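Cellulase IBT99 (Metagenomes, PDB 6WBT) probably hydrolyses 6-phospho-alpha-glucosides as a family 4 glycosidase, using NAD and a manganese ion. Local coordinates at residues Asp132-Asn146 / Lys160-Asp172. Sequence-based numbering, arbitrary orientation.
Sequences DYCEEYASKKYWIVN and KLRPKARIINICD. With MN (manganese (II) ion), chain E; NAD (nicotinamide-adenine-dinucleotide), chain G; G6P (6-O-phosphono-alpha-D-glucopyranose), chain F.
Asn146 ND2 donates to Asn169 OD1 at 2.7 Å, meeting that oxygen in its carbonyl plane, with the two amides turned 79° apart. Asn146 CG lies anti to the backbone N (chi1 175°), which carries the amide beside Asn169 on one face of the sheet. Asn146 OD1, the other atom of the amide, forms a hydrogen bond with Ser148 OG. The backbones run parallel here. Ile144 N donates to Arg166 O, Ile168 N to Ile144 O at 2.9 Å, Asn146 N to Ile168 O, and Ile170 N to Asn146 O. On the opposite face Val145 CG2 meets Ile168 CG2 at 3.7 Å, and helix 321-334 covers Val145.

Where the strands begin to pair, the bent chain of Arg166 (chi3 86°) brings its guanidinium over the six-membered ring of Trp143, CZ 4.0 Å from the centroid, in a cation-pi contact. Arg166 CB lies over the Tyr142 ring, 4.2 Å from its centroid. With an alanine in place of Trp143, the Arg166 guanidinium would probably lose the ring at one of its faces and be freer to turn. Nearer the helix ends, Arg162 NE donates to Asp132 OD1 and NH2 reaches OD2 at 2.8 Å, a salt bridge.

Past the second strand, Cys171 SG binds manganese at 2.4 Å, with His201 as another ligand, and Asp172 OD1 accepts from G6P O1. This is a right-handed beta-alpha-beta crossover of a Rossmann-type domain, whose second strand leads into the active site.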
ATOM      1  N   ASP A 132      19.067 -16.167 -21.527  1.00 46.32           N
ATOM      2  CA  ASP A 132      19.958 -17.214 -21.038  1.00 49.03           C
ATOM      3  C   ASP A 132      21.201 -17.353 -21.908  1.00 53.50           C
ATOM      4  O   ASP A 132      22.249 -17.795 -21.421  1.00 56.49           O
ATOM      5  CB  ASP A 132      19.208 -18.542 -20.956  1.00 48.10           C
ATOM      6  CG  ASP A 132      18.045 -18.493 -19.985  1.00 49.14           C
ATOM      7  OD1 ASP A 132      18.180 -17.846 -18.925  1.00 49.59           O
ATOM      8  OD2 ASP A 132      16.993 -19.096 -20.282  1.00 48.98           O
ATOM      9  N   TYR A 133      21.109 -16.991 -23.190  1.00 52.72           N
ATOM     10  CA  TYR A 133      22.295 -16.976 -24.041  1.00 51.79           C
ATOM     11  C   TYR A 133      23.319 -15.974 -23.528  1.00 52.01           C
ATOM     12  O   TYR A 133      24.516 -16.276 -23.444  1.00 54.23           O
ATOM     13  CB  TYR A 133      21.906 -16.646 -25.484  1.00 51.43           C
ATOM     14  CG  TYR A 133      21.347 -17.811 -26.265  1.00 51.70           C
ATOM     15  CD1 TYR A 133      21.770 -19.109 -26.013  1.00 53.01           C
ATOM     16  CD2 TYR A 133      20.399 -17.612 -27.259  1.00 50.89           C
ATOM     17  CE1 TYR A 133      21.263 -20.177 -26.728  1.00 53.94           C
ATOM     18  CE2 TYR A 133      19.884 -18.673 -27.979  1.00 51.32           C
ATOM     19  CZ  TYR A 133      20.321 -19.953 -27.710  1.00 53.80           C
ATOM     20  OH  TYR A 133      19.811 -21.012 -28.424  1.00 55.87           O
ATOM     21  N   CYS A 134      22.864 -14.772 -23.171  1.00 49.68           N
ATOM     22  CA  CYS A 134      23.784 -13.732 -22.730  1.00 49.47           C
ATOM     23  C   CYS A 134      24.277 -13.976 -21.310  1.00 54.69           C
ATOM     24  O   CYS A 134      25.409 -13.607 -20.978  1.00 57.76           O
ATOM     25  CB  CYS A 134      23.114 -12.364 -22.837  1.00 44.89           C
ATOM     26  SG  CYS A 134      22.506 -11.977 -24.492  1.00 41.58           S
ATOM     27  N   GLU A 135      23.449 -14.587 -20.461  1.00 56.55           N
ATOM     28  CA  GLU A 135      23.910 -14.959 -19.128  1.00 58.58           C
ATOM     29  C   GLU A 135      25.004 -16.015 -19.188  1.00 62.09           C
ATOM     30  O   GLU A 135      25.845 -16.088 -18.284  1.00 63.29           O
ATOM     31  CB  GLU A 135      22.738 -15.465 -18.286  1.00 57.87           C
ATOM     32  CG  GLU A 135      21.682 -14.421 -17.970  1.00 57.17           C
ATOM     33  CD  GLU A 135      22.179 -13.366 -17.002  1.00 57.70           C
ATOM     34  OE1 GLU A 135      21.863 -12.176 -17.205  1.00 57.12           O
ATOM     35  OE2 GLU A 135      22.890 -13.728 -16.041  1.00 59.31           O
ATOM     36  N   GLU A 136      25.016 -16.835 -20.238  1.00 64.98           N
ATOM     37  CA  GLU A 136      25.938 -17.957 -20.343  1.00 67.87           C
ATOM     38  C   GLU A 136      27.149 -17.654 -21.217  1.00 65.94           C
ATOM     39  O   GLU A 136      28.264 -18.072 -20.889  1.00 66.52           O
ATOM     40  CB  GLU A 136      25.202 -19.183 -20.897  1.00 71.51           C
ATOM     41  CG  GLU A 136      25.715 -20.525 -20.390  1.00 77.10           C
ATOM     42  CD  GLU A 136      24.926 -21.696 -20.949  1.00 81.60           C
ATOM     43  OE1 GLU A 136      24.862 -21.834 -22.188  1.00 83.06           O
ATOM     44  OE2 GLU A 136      24.362 -22.472 -20.151  1.00 83.50           O
ATOM     45  N   TYR A 137      26.956 -16.927 -22.314  1.00 61.70           N
ATOM     46  CA  TYR A 137      28.006 -16.687 -23.299  1.00 59.86           C
ATOM     47  C   TYR A 137      28.518 -15.255 -23.317  1.00 55.89           C
ATOM     48  O   TYR A 137      29.715 -15.039 -23.514  1.00 55.43           O
ATOM     49  CB  TYR A 137      27.503 -17.053 -24.702  1.00 61.73           C
ATOM     50  CG  TYR A 137      27.129 -18.510 -24.869  1.00 66.59           C
ATOM     51  CD1 TYR A 137      27.809 -19.506 -24.181  1.00 69.63           C
ATOM     52  CD2 TYR A 137      26.093 -18.889 -25.714  1.00 67.31           C
ATOM     53  CE1 TYR A 137      27.470 -20.839 -24.331  1.00 71.55           C
ATOM     54  CE2 TYR A 137      25.747 -20.219 -25.871  1.00 68.95           C
ATOM     55  CZ  TYR A 137      26.438 -21.189 -25.177  1.00 71.34           C
ATOM     56  OH  TYR A 137      26.095 -22.513 -25.331  1.00 73.26           O
ATOM     57  N   ALA A 138      27.650 -14.266 -23.119  1.00 53.33           N
ATOM     58  CA  ALA A 138      28.047 -12.878 -23.296  1.00 51.53           C
ATOM     59  C   ALA A 138      28.858 -12.384 -22.101  1.00 51.24           C
ATOM     60  O   ALA A 138      29.092 -13.102 -21.124  1.00 50.77           O
ATOM     61  CB  ALA A 138      26.824 -11.997 -23.525  1.00 49.04           C
ATOM     62  N   SER A 139      29.296 -11.132 -22.196  1.00 52.18           N
ATOM     63  CA  SER A 139      30.050 -10.504 -21.125  1.00 54.40           C
ATOM     64  C   SER A 139      29.196 -10.384 -19.868  1.00 56.96           C
ATOM     65  O   SER A 139      27.965 -10.342 -19.918  1.00 57.28           O
ATOM     66  CB  SER A 139      30.539  -9.122 -21.557  1.00 53.52           C
ATOM     67  OG  SER A 139      31.046  -8.392 -20.453  1.00 54.78           O
ATOM     68  N   LYS A 140      29.874 -10.327 -18.722  1.00 59.91           N
ATOM     69  CA  LYS A 140      29.181 -10.180 -17.450  1.00 60.99           C
ATOM     70  C   LYS A 140      28.574  -8.795 -17.272  1.00 59.34           C
ATOM     71  O   LYS A 140      27.742  -8.612 -16.377  1.00 59.05           O
ATOM     72  CB  LYS A 140      30.134 -10.492 -16.292  1.00 65.01           C
ATOM     73  CG  LYS A 140      30.152 -11.961 -15.876  1.00 66.99           C
ATOM     74  CD  LYS A 140      30.612 -12.871 -17.005  1.00 68.66           C
ATOM     75  CE  LYS A 140      30.477 -14.335 -16.626  1.00 70.16           C
ATOM     76  NZ  LYS A 140      30.840 -15.234 -17.757  1.00 71.50           N
ATOM     77  N   LYS A 141      28.962  -7.824 -18.098  1.00 59.43           N
ATOM     78  CA  LYS A 141      28.347  -6.503 -18.114  1.00 59.39           C
ATOM     79  C   LYS A 141      27.567  -6.259 -19.401  1.00 56.81           C
ATOM     80  O   LYS A 141      27.507  -5.130 -19.894  1.00 56.41           O
ATOM     81  CB  LYS A 141      29.400  -5.412 -17.922  1.00 62.65           C
ATOM     82  CG  LYS A 141      29.892  -5.253 -16.494  1.00 65.28           C
ATOM     83  CD  LYS A 141      30.684  -3.964 -16.334  1.00 67.86           C
ATOM     84  CE  LYS A 141      31.073  -3.721 -14.886  1.00 70.09           C
ATOM     85  NZ  LYS A 141      31.746  -2.402 -14.713  1.00 72.35           N
ATOM     86  N   TYR A 142      26.966  -7.309 -19.957  1.00 55.49           N
ATOM     87  CA  TYR A 142      26.227  -7.173 -21.201  1.00 54.16           C
ATOM     88  C   TYR A 142      24.976  -6.326 -20.992  1.00 51.79           C
ATOM     89  O   TYR A 142      24.524  -6.094 -19.867  1.00 51.04           O
ATOM     90  CB  TYR A 142      25.842  -8.548 -21.751  1.00 53.83           C
ATOM     91  CG  TYR A 142      24.680  -9.199 -21.030  1.00 53.49           C
ATOM     92  CD1 TYR A 142      24.883  -9.959 -19.886  1.00 53.62           C
ATOM     93  CD2 TYR A 142      23.379  -9.055 -21.497  1.00 51.82           C
ATOM     94  CE1 TYR A 142      23.823 -10.553 -19.226  1.00 51.86           C
ATOM     95  CE2 TYR A 142      22.315  -9.641 -20.842  1.00 52.04           C
ATOM     96  CZ  TYR A 142      22.542 -10.390 -19.710  1.00 51.81           C
ATOM     97  OH  TYR A 142      21.480 -10.977 -19.061  1.00 51.05           O
ATOM     98  N   TRP A 143      24.412  -5.859 -22.102  1.00 50.86           N
ATOM     99  CA  TRP A 143      23.154  -5.129 -22.082  1.00 48.95           C
ATOM    100  C   TRP A 143      22.323  -5.542 -23.283  1.00 48.38           C
ATOM    101  O   TRP A 143      22.831  -5.583 -24.408  1.00 47.93           O
ATOM    102  CB  TRP A 143      23.377  -3.612 -22.095  1.00 48.12           C
ATOM    103  CG  TRP A 143      23.745  -3.049 -20.761  1.00 47.73           C
ATOM    104  CD1 TRP A 143      24.938  -2.489 -20.409  1.00 49.17           C
ATOM    105  CD2 TRP A 143      22.915  -2.996 -19.594  1.00 47.25           C
ATOM    106  NE1 TRP A 143      24.901  -2.086 -19.096  1.00 50.47           N
ATOM    107  CE2 TRP A 143      23.671  -2.385 -18.573  1.00 48.63           C
ATOM    108  CE3 TRP A 143      21.608  -3.402 -19.313  1.00 45.24           C
ATOM    109  CZ2 TRP A 143      23.164  -2.175 -17.294  1.00 46.10           C
ATOM    110  CZ3 TRP A 143      21.105  -3.191 -18.042  1.00 44.09           C
ATOM    111  CH2 TRP A 143      21.882  -2.584 -17.047  1.00 43.93           C
ATOM    112  N   ILE A 144      21.056  -5.851 -23.041  1.00 48.62           N
ATOM    113  CA  ILE A 144      20.114  -6.198 -24.098  1.00 49.14           C
ATOM    114  C   ILE A 144      19.120  -5.050 -24.208  1.00 49.58           C
ATOM    115  O   ILE A 144      18.162  -4.964 -23.430  1.00 52.29           O
ATOM    116  CB  ILE A 144      19.398  -7.524 -23.823  1.00 49.80           C
ATOM    117  CG1 ILE A 144      20.413  -8.650 -23.658  1.00 52.87           C
ATOM    118  CG2 ILE A 144      18.428  -7.835 -24.956  1.00 48.74           C
ATOM    119  CD1 ILE A 144      19.777  -9.981 -23.366  1.00 53.02           C
ATOM    120  N   VAL A 145      19.338  -4.168 -25.175  1.00 47.98           N
ATOM    121  CA  VAL A 145      18.389  -3.099 -25.434  1.00 50.18           C
ATOM    122  C   VAL A 145      17.267  -3.664 -26.296  1.00 53.83           C
ATOM    123  O   VAL A 145      17.335  -3.633 -27.534  1.00 53.84           O
ATOM    124  CB  VAL A 145      19.080  -1.885 -26.093  1.00 50.65           C
ATOM    125  CG1 VAL A 145      18.058  -0.808 -26.397  1.00 49.27           C
ATOM    126  CG2 VAL A 145      20.169  -1.343 -25.170  1.00 51.97           C
ATOM    127  N   ASN A 146      16.242  -4.207 -25.645  1.00 58.33           N
ATOM    128  CA  ASN A 146      15.160  -4.884 -26.345  1.00 63.14           C
ATOM    129  C   ASN A 146      14.113  -3.872 -26.789  1.00 67.64           C
ATOM    130  O   ASN A 146      13.607  -3.093 -25.976  1.00 66.40           O
ATOM    131  CB  ASN A 146      14.541  -5.949 -25.446  1.00 61.76           C
ATOM    132  CG  ASN A 146      13.326  -6.605 -26.071  1.00 59.51           C
ATOM    133  OD1 ASN A 146      13.240  -6.757 -27.290  1.00 57.86           O
ATOM    134  ND2 ASN A 146      12.372  -6.994 -25.233  1.00 60.07           N
ATOM    135  N   LYS A 160       9.468 -11.261 -14.677  1.00 43.74           N
ATOM    136  CA  LYS A 160       9.035 -12.288 -13.738  1.00 44.88           C
ATOM    137  C   LYS A 160       9.920 -13.525 -13.804  1.00 45.41           C
ATOM    138  O   LYS A 160      10.225 -14.127 -12.768  1.00 47.50           O
ATOM    139  CB  LYS A 160       7.578 -12.672 -14.001  1.00 44.54           C
ATOM    140  CG  LYS A 160       7.035 -13.701 -13.023  1.00 44.76           C
ATOM    141  CD  LYS A 160       5.515 -13.696 -12.997  1.00 45.93           C
ATOM    142  CE  LYS A 160       4.989 -14.630 -11.916  1.00 47.15           C
ATOM    143  NZ  LYS A 160       3.514 -14.527 -11.728  1.00 49.41           N
ATOM    144  N   LEU A 161      10.331 -13.932 -15.006  1.00 44.13           N
ATOM    145  CA  LEU A 161      11.106 -15.162 -15.124  1.00 44.84           C
ATOM    146  C   LEU A 161      12.589 -14.908 -14.877  1.00 48.38           C
ATOM    147  O   LEU A 161      13.243 -15.663 -14.149  1.00 51.71           O
ATOM    148  CB  LEU A 161      10.872 -15.794 -16.496  1.00 41.70           C
ATOM    149  CG  LEU A 161       9.486 -16.401 -16.725  1.00 38.06           C
ATOM    150  CD1 LEU A 161       9.310 -16.807 -18.176  1.00 37.46           C
ATOM    151  CD2 LEU A 161       9.257 -17.595 -15.804  1.00 36.57           C
ATOM    152  N   ARG A 162      13.130 -13.840 -15.466  1.00 46.46           N
ATOM    153  CA  ARG A 162      14.539 -13.473 -15.352  1.00 47.61           C
ATOM    154  C   ARG A 162      14.614 -12.065 -14.773  1.00 48.38           C
ATOM    155  O   ARG A 162      14.852 -11.093 -15.507  1.00 47.49           O
ATOM    156  CB  ARG A 162      15.246 -13.556 -16.705  1.00 47.45           C
ATOM    157  CG  ARG A 162      15.981 -14.866 -16.954  1.00 49.33           C
ATOM    158  CD  ARG A 162      15.037 -16.055 -16.988  1.00 50.61           C
ATOM    159  NE  ARG A 162      15.724 -17.281 -17.381  1.00 50.45           N
ATOM    160  CZ  ARG A 162      15.162 -18.485 -17.377  1.00 51.65           C
ATOM    161  NH1 ARG A 162      13.900 -18.624 -16.995  1.00 50.81           N
ATOM    162  NH2 ARG A 162      15.857 -19.550 -17.751  1.00 54.42           N
ATOM    163  N   PRO A 163      14.410 -11.914 -13.461  1.00 49.95           N
ATOM    164  CA  PRO A 163      14.434 -10.565 -12.874  1.00 49.67           C
ATOM    165  C   PRO A 163      15.820  -9.943 -12.852  1.00 50.18           C
ATOM    166  O   PRO A 163      15.931  -8.712 -12.849  1.00 50.05           O
ATOM    167  CB  PRO A 163      13.895 -10.790 -11.453  1.00 50.34           C
ATOM    168  CG  PRO A 163      13.279 -12.167 -11.464  1.00 50.70           C
ATOM    169  CD  PRO A 163      14.071 -12.941 -12.464  1.00 50.36           C
ATOM    170  N   LYS A 164      16.876 -10.754 -12.830  1.00 51.34           N
ATOM    171  CA  LYS A 164      18.244 -10.257 -12.770  1.00 51.12           C
ATOM    172  C   LYS A 164      18.831  -9.949 -14.141  1.00 48.68           C
ATOM    173  O   LYS A 164      20.012  -9.596 -14.225  1.00 50.34           O
ATOM    174  CB  LYS A 164      19.140 -11.272 -12.050  1.00 54.55           C
ATOM    175  CG  LYS A 164      18.709 -11.597 -10.629  1.00 57.48           C
ATOM    176  CD  LYS A 164      18.894 -10.408  -9.701  1.00 59.78           C
ATOM    177  CE  LYS A 164      18.632 -10.799  -8.256  1.00 62.45           C
ATOM    178  NZ  LYS A 164      19.535 -11.898  -7.813  1.00 64.39           N
ATOM    179  N   ALA A 165      18.044 -10.070 -15.206  1.00 45.97           N
ATOM    180  CA  ALA A 165      18.564  -9.864 -16.551  1.00 47.41           C
ATOM    181  C   ALA A 165      18.946  -8.405 -16.770  1.00 49.37           C
ATOM    182  O   ALA A 165      18.228  -7.488 -16.362  1.00 49.86           O
ATOM    183  CB  ALA A 165      17.530 -10.294 -17.590  1.00 46.68           C
ATOM    184  N   ARG A 166      20.089  -8.197 -17.424  1.00 50.60           N
ATOM    185  CA  ARG A 166      20.557  -6.855 -17.768  1.00 50.94           C
ATOM    186  C   ARG A 166      19.918  -6.464 -19.097  1.00 49.41           C
ATOM    187  O   ARG A 166      20.549  -6.450 -20.157  1.00 51.03           O
ATOM    188  CB  ARG A 166      22.080  -6.814 -17.824  1.00 51.14           C
ATOM    189  CG  ARG A 166      22.748  -7.582 -16.692  1.00 51.32           C
ATOM    190  CD  ARG A 166      24.261  -7.415 -16.689  1.00 51.45           C
ATOM    191  NE  ARG A 166      24.685  -6.219 -15.966  1.00 52.28           N
ATOM    192  CZ  ARG A 166      25.084  -5.093 -16.549  1.00 53.14           C
ATOM    193  NH1 ARG A 166      25.452  -4.056 -15.810  1.00 54.80           N
ATOM    194  NH2 ARG A 166      25.124  -5.007 -17.871  1.00 53.10           N
ATOM    195  N   ILE A 167      18.627  -6.146 -19.029  1.00 44.90           N
ATOM    196  CA  ILE A 167      17.816  -5.860 -20.203  1.00 41.79           C
ATOM    197  C   ILE A 167      17.060  -4.558 -19.977  1.00 42.21           C
ATOM    198  O   ILE A 167      16.677  -4.226 -18.850  1.00 44.22           O
ATOM    199  CB  ILE A 167      16.842  -7.024 -20.512  1.00 39.32           C
ATOM    200  CG1 ILE A 167      16.072  -6.774 -21.812  1.00 37.15           C
ATOM    201  CG2 ILE A 167      15.886  -7.253 -19.349  1.00 36.41           C
ATOM    202  CD1 ILE A 167      15.089  -7.871 -22.158  1.00 33.63           C
ATOM    203  N   ILE A 168      16.864  -3.807 -21.059  1.00 40.09           N
ATOM    204  CA  ILE A 168      16.088  -2.573 -21.035  1.00 40.39           C
ATOM    205  C   ILE A 168      15.132  -2.595 -22.220  1.00 39.69           C
ATOM    206  O   ILE A 168      15.567  -2.629 -23.378  1.00 40.68           O
ATOM    207  CB  ILE A 168      16.983  -1.321 -21.072  1.00 40.72           C
ATOM    208  CG1 ILE A 168      16.158  -0.081 -21.429  1.00 43.78           C
ATOM    209  CG2 ILE A 168      18.156  -1.513 -22.027  1.00 39.43           C
ATOM    210  CD1 ILE A 168      16.956   1.201 -21.439  1.00 46.76           C
ATOM    211  N   ASN A 169      13.834  -2.584 -21.933  1.00 37.68           N
ATOM    212  CA  ASN A 169      12.797  -2.625 -22.955  1.00 38.85           C
ATOM    213  C   ASN A 169      12.336  -1.209 -23.269  1.00 39.78           C
ATOM    214  O   ASN A 169      11.965  -0.456 -22.362  1.00 39.61           O
ATOM    215  CB  ASN A 169      11.618  -3.482 -22.493  1.00 40.08           C
ATOM    216  CG  ASN A 169      12.047  -4.863 -22.034  1.00 41.47           C
ATOM    217  OD1 ASN A 169      12.157  -5.790 -22.837  1.00 41.98           O
ATOM    218  ND2 ASN A 169      12.292  -5.006 -20.737  1.00 40.30           N
ATOM    219  N   ILE A 170      12.355  -0.851 -24.553  1.00 41.29           N
ATOM    220  CA  ILE A 170      12.028   0.492 -25.005  1.00 44.83           C
ATOM    221  C   ILE A 170      10.998   0.403 -26.127  1.00 48.95           C
ATOM    222  O   ILE A 170      10.603  -0.680 -26.556  1.00 48.02           O
ATOM    223  CB  ILE A 170      13.277   1.270 -25.469  1.00 42.60           C
ATOM    224  CG1 ILE A 170      13.979   0.521 -26.603  1.00 42.68           C
ATOM    225  CG2 ILE A 170      14.227   1.502 -24.304  1.00 42.44           C
ATOM    226  CD1 ILE A 170      15.158   1.267 -27.188  1.00 43.88           C
ATOM    227  N   CYS A 171      10.570   1.571 -26.602  1.00 54.06           N
ATOM    228  CA  CYS A 171       9.589   1.671 -27.674  1.00 57.39           C
ATOM    229  C   CYS A 171       9.742   3.028 -28.344  1.00 58.93           C
ATOM    230  O   CYS A 171      10.050   4.024 -27.686  1.00 57.89           O
ATOM    231  CB  CYS A 171       8.161   1.497 -27.145  1.00 59.54           C
ATOM    232  SG  CYS A 171       6.864   1.781 -28.368  1.00 62.61           S
ATOM    233  N   ASP A 172       9.522   3.057 -29.657  1.00 62.60           N
ATOM    234  CA  ASP A 172       9.684   4.276 -30.439  1.00 63.44           C
ATOM    235  C   ASP A 172       8.364   4.964 -30.766  1.00 61.43           C
ATOM    236  O   ASP A 172       8.377   6.024 -31.397  1.00 59.53           O
ATOM    237  CB  ASP A 172      10.443   3.977 -31.738  1.00 66.59           C
ATOM    238  CG  ASP A 172       9.586   3.265 -32.769  1.00 70.46           C
ATOM    239  OD1 ASP A 172       8.727   2.452 -32.375  1.00 71.93           O
ATOM    240  OD2 ASP A 172       9.771   3.522 -33.976  1.00 72.32           O
TER
HETATM  241 MN    MN E 501       6.117  -0.049 -29.769  1.00 59.69          MN
HETATM  242  PA  NAD G 503      10.682  -9.127 -39.797  1.00 60.71           P
HETATM  243  O1A NAD G 503       9.679 -10.231 -39.754  1.00 60.66           O
HETATM  244  O2A NAD G 503      10.894  -8.421 -41.095  1.00 60.79           O
HETATM  245  O5B NAD G 503      12.088  -9.683 -39.253  1.00 59.49           O
HETATM  246  C5B NAD G 503      12.150 -10.304 -37.939  1.00 58.93           C
HETATM  247  C4B NAD G 503      13.372 -11.187 -37.864  1.00 58.74           C
HETATM  248  O4B NAD G 503      13.412 -11.860 -36.577  1.00 58.72           O
HETATM  249  C3B NAD G 503      13.465 -12.304 -38.917  1.00 58.92           C
HETATM  250  O3B NAD G 503      14.755 -12.292 -39.514  1.00 58.79           O
HETATM  251  C2B NAD G 503      13.274 -13.577 -38.085  1.00 59.17           C
HETATM  252  O2B NAD G 503      13.832 -14.736 -38.666  1.00 58.27           O
HETATM  253  C1B NAD G 503      13.941 -13.148 -36.786  1.00 59.38           C
HETATM  254  N9A NAD G 503      13.623 -13.993 -35.641  1.00 60.57           N
HETATM  255  C8A NAD G 503      12.421 -14.600 -35.376  1.00 61.63           C
HETATM  256  N7A NAD G 503      12.426 -15.310 -34.276  1.00 62.42           N
HETATM  257  C5A NAD G 503      13.717 -15.175 -33.786  1.00 61.78           C
HETATM  258  C6A NAD G 503      14.354 -15.698 -32.643  1.00 61.66           C
HETATM  259  N6A NAD G 503      13.753 -16.490 -31.760  1.00 62.06           N
HETATM  260  N1A NAD G 503      15.653 -15.371 -32.449  1.00 61.36           N
HETATM  261  C2A NAD G 503      16.252 -14.574 -33.343  1.00 61.28           C
HETATM  262  N3A NAD G 503      15.755 -14.026 -34.448  1.00 61.17           N
HETATM  263  C4A NAD G 503      14.467 -14.367 -34.620  1.00 61.40           C
HETATM  264  O3  NAD G 503      10.304  -8.039 -38.682  1.00 63.16           O
HETATM  265  PN  NAD G 503      10.275  -6.435 -38.701  1.00 64.77           P
HETATM  266  O1N NAD G 503      11.591  -5.932 -39.193  1.00 65.78           O
HETATM  267  O2N NAD G 503       9.034  -5.982 -39.397  1.00 64.49           O
HETATM  268  O5D NAD G 503      10.144  -6.134 -37.133  1.00 65.09           O
HETATM  269  C5D NAD G 503      11.128  -6.723 -36.248  1.00 64.02           C
HETATM  270  C4D NAD G 503      10.681  -6.544 -34.819  1.00 63.82           C
HETATM  271  O4D NAD G 503      10.794  -5.148 -34.459  1.00 64.07           O
HETATM  272  C3D NAD G 503       9.221  -6.915 -34.525  1.00 64.18           C
HETATM  273  O3D NAD G 503       9.151  -7.671 -33.323  1.00 65.01           O
HETATM  274  C2D NAD G 503       8.591  -5.530 -34.348  1.00 63.47           C
HETATM  275  O2D NAD G 503       7.355  -5.524 -33.653  1.00 62.16           O
HETATM  276  C1D NAD G 503       9.712  -4.815 -33.606  1.00 65.22           C
HETATM  277  N1N NAD G 503       9.540  -3.335 -33.601  1.00 67.80           N
HETATM  278  C2N NAD G 503       9.158  -2.698 -32.450  1.00 69.46           C
HETATM  279  C3N NAD G 503       8.966  -1.325 -32.432  1.00 71.34           C
HETATM  280  C7N NAD G 503       8.600  -0.680 -31.119  1.00 73.81           C
HETATM  281  O7N NAD G 503       7.836   0.281 -31.111  1.00 75.16           O
HETATM  282  N7N NAD G 503       9.158  -1.166 -30.019  1.00 74.43           N
HETATM  283  C4N NAD G 503       9.136  -0.604 -33.609  1.00 70.34           C
HETATM  284  C5N NAD G 503       9.555  -1.251 -34.751  1.00 69.07           C
HETATM  285  C6N NAD G 503       9.755  -2.614 -34.726  1.00 67.87           C
HETATM  286  C1  G6P F 502       5.697   2.048 -34.206  1.00 91.49           C
HETATM  287  C2  G6P F 502       5.195   1.112 -33.110  1.00 90.50           C
HETATM  288  C3  G6P F 502       5.463  -0.345 -33.467  1.00 89.51           C
HETATM  289  C4  G6P F 502       4.948  -0.653 -34.867  1.00 88.54           C
HETATM  290  C5  G6P F 502       5.539   0.348 -35.852  1.00 88.09           C
HETATM  291  C6  G6P F 502       5.110   0.080 -37.291  1.00 84.11           C
HETATM  292  O1  G6P F 502       7.125   1.979 -34.276  1.00 92.79           O
HETATM  293  O2  G6P F 502       5.849   1.427 -31.876  1.00 90.32           O
HETATM  294  O3  G6P F 502       4.819  -1.198 -32.515  1.00 89.80           O
HETATM  295  O4  G6P F 502       5.322  -1.983 -35.241  1.00 88.53           O
HETATM  296  O5  G6P F 502       5.144   1.665 -35.467  1.00 90.46           O
HETATM  297  O6  G6P F 502       4.362  -1.131 -37.384  1.00 80.37           O
HETATM  298  P   G6P F 502       4.093  -1.793 -38.827  1.00 77.48           P
HETATM  299  O1P G6P F 502       2.668  -2.283 -38.749  1.00 77.80           O
HETATM  300  O2P G6P F 502       5.137  -2.878 -38.941  1.00 77.65           O
HETATM  301  O3P G6P F 502       4.298  -0.645 -39.787  1.00 76.76           O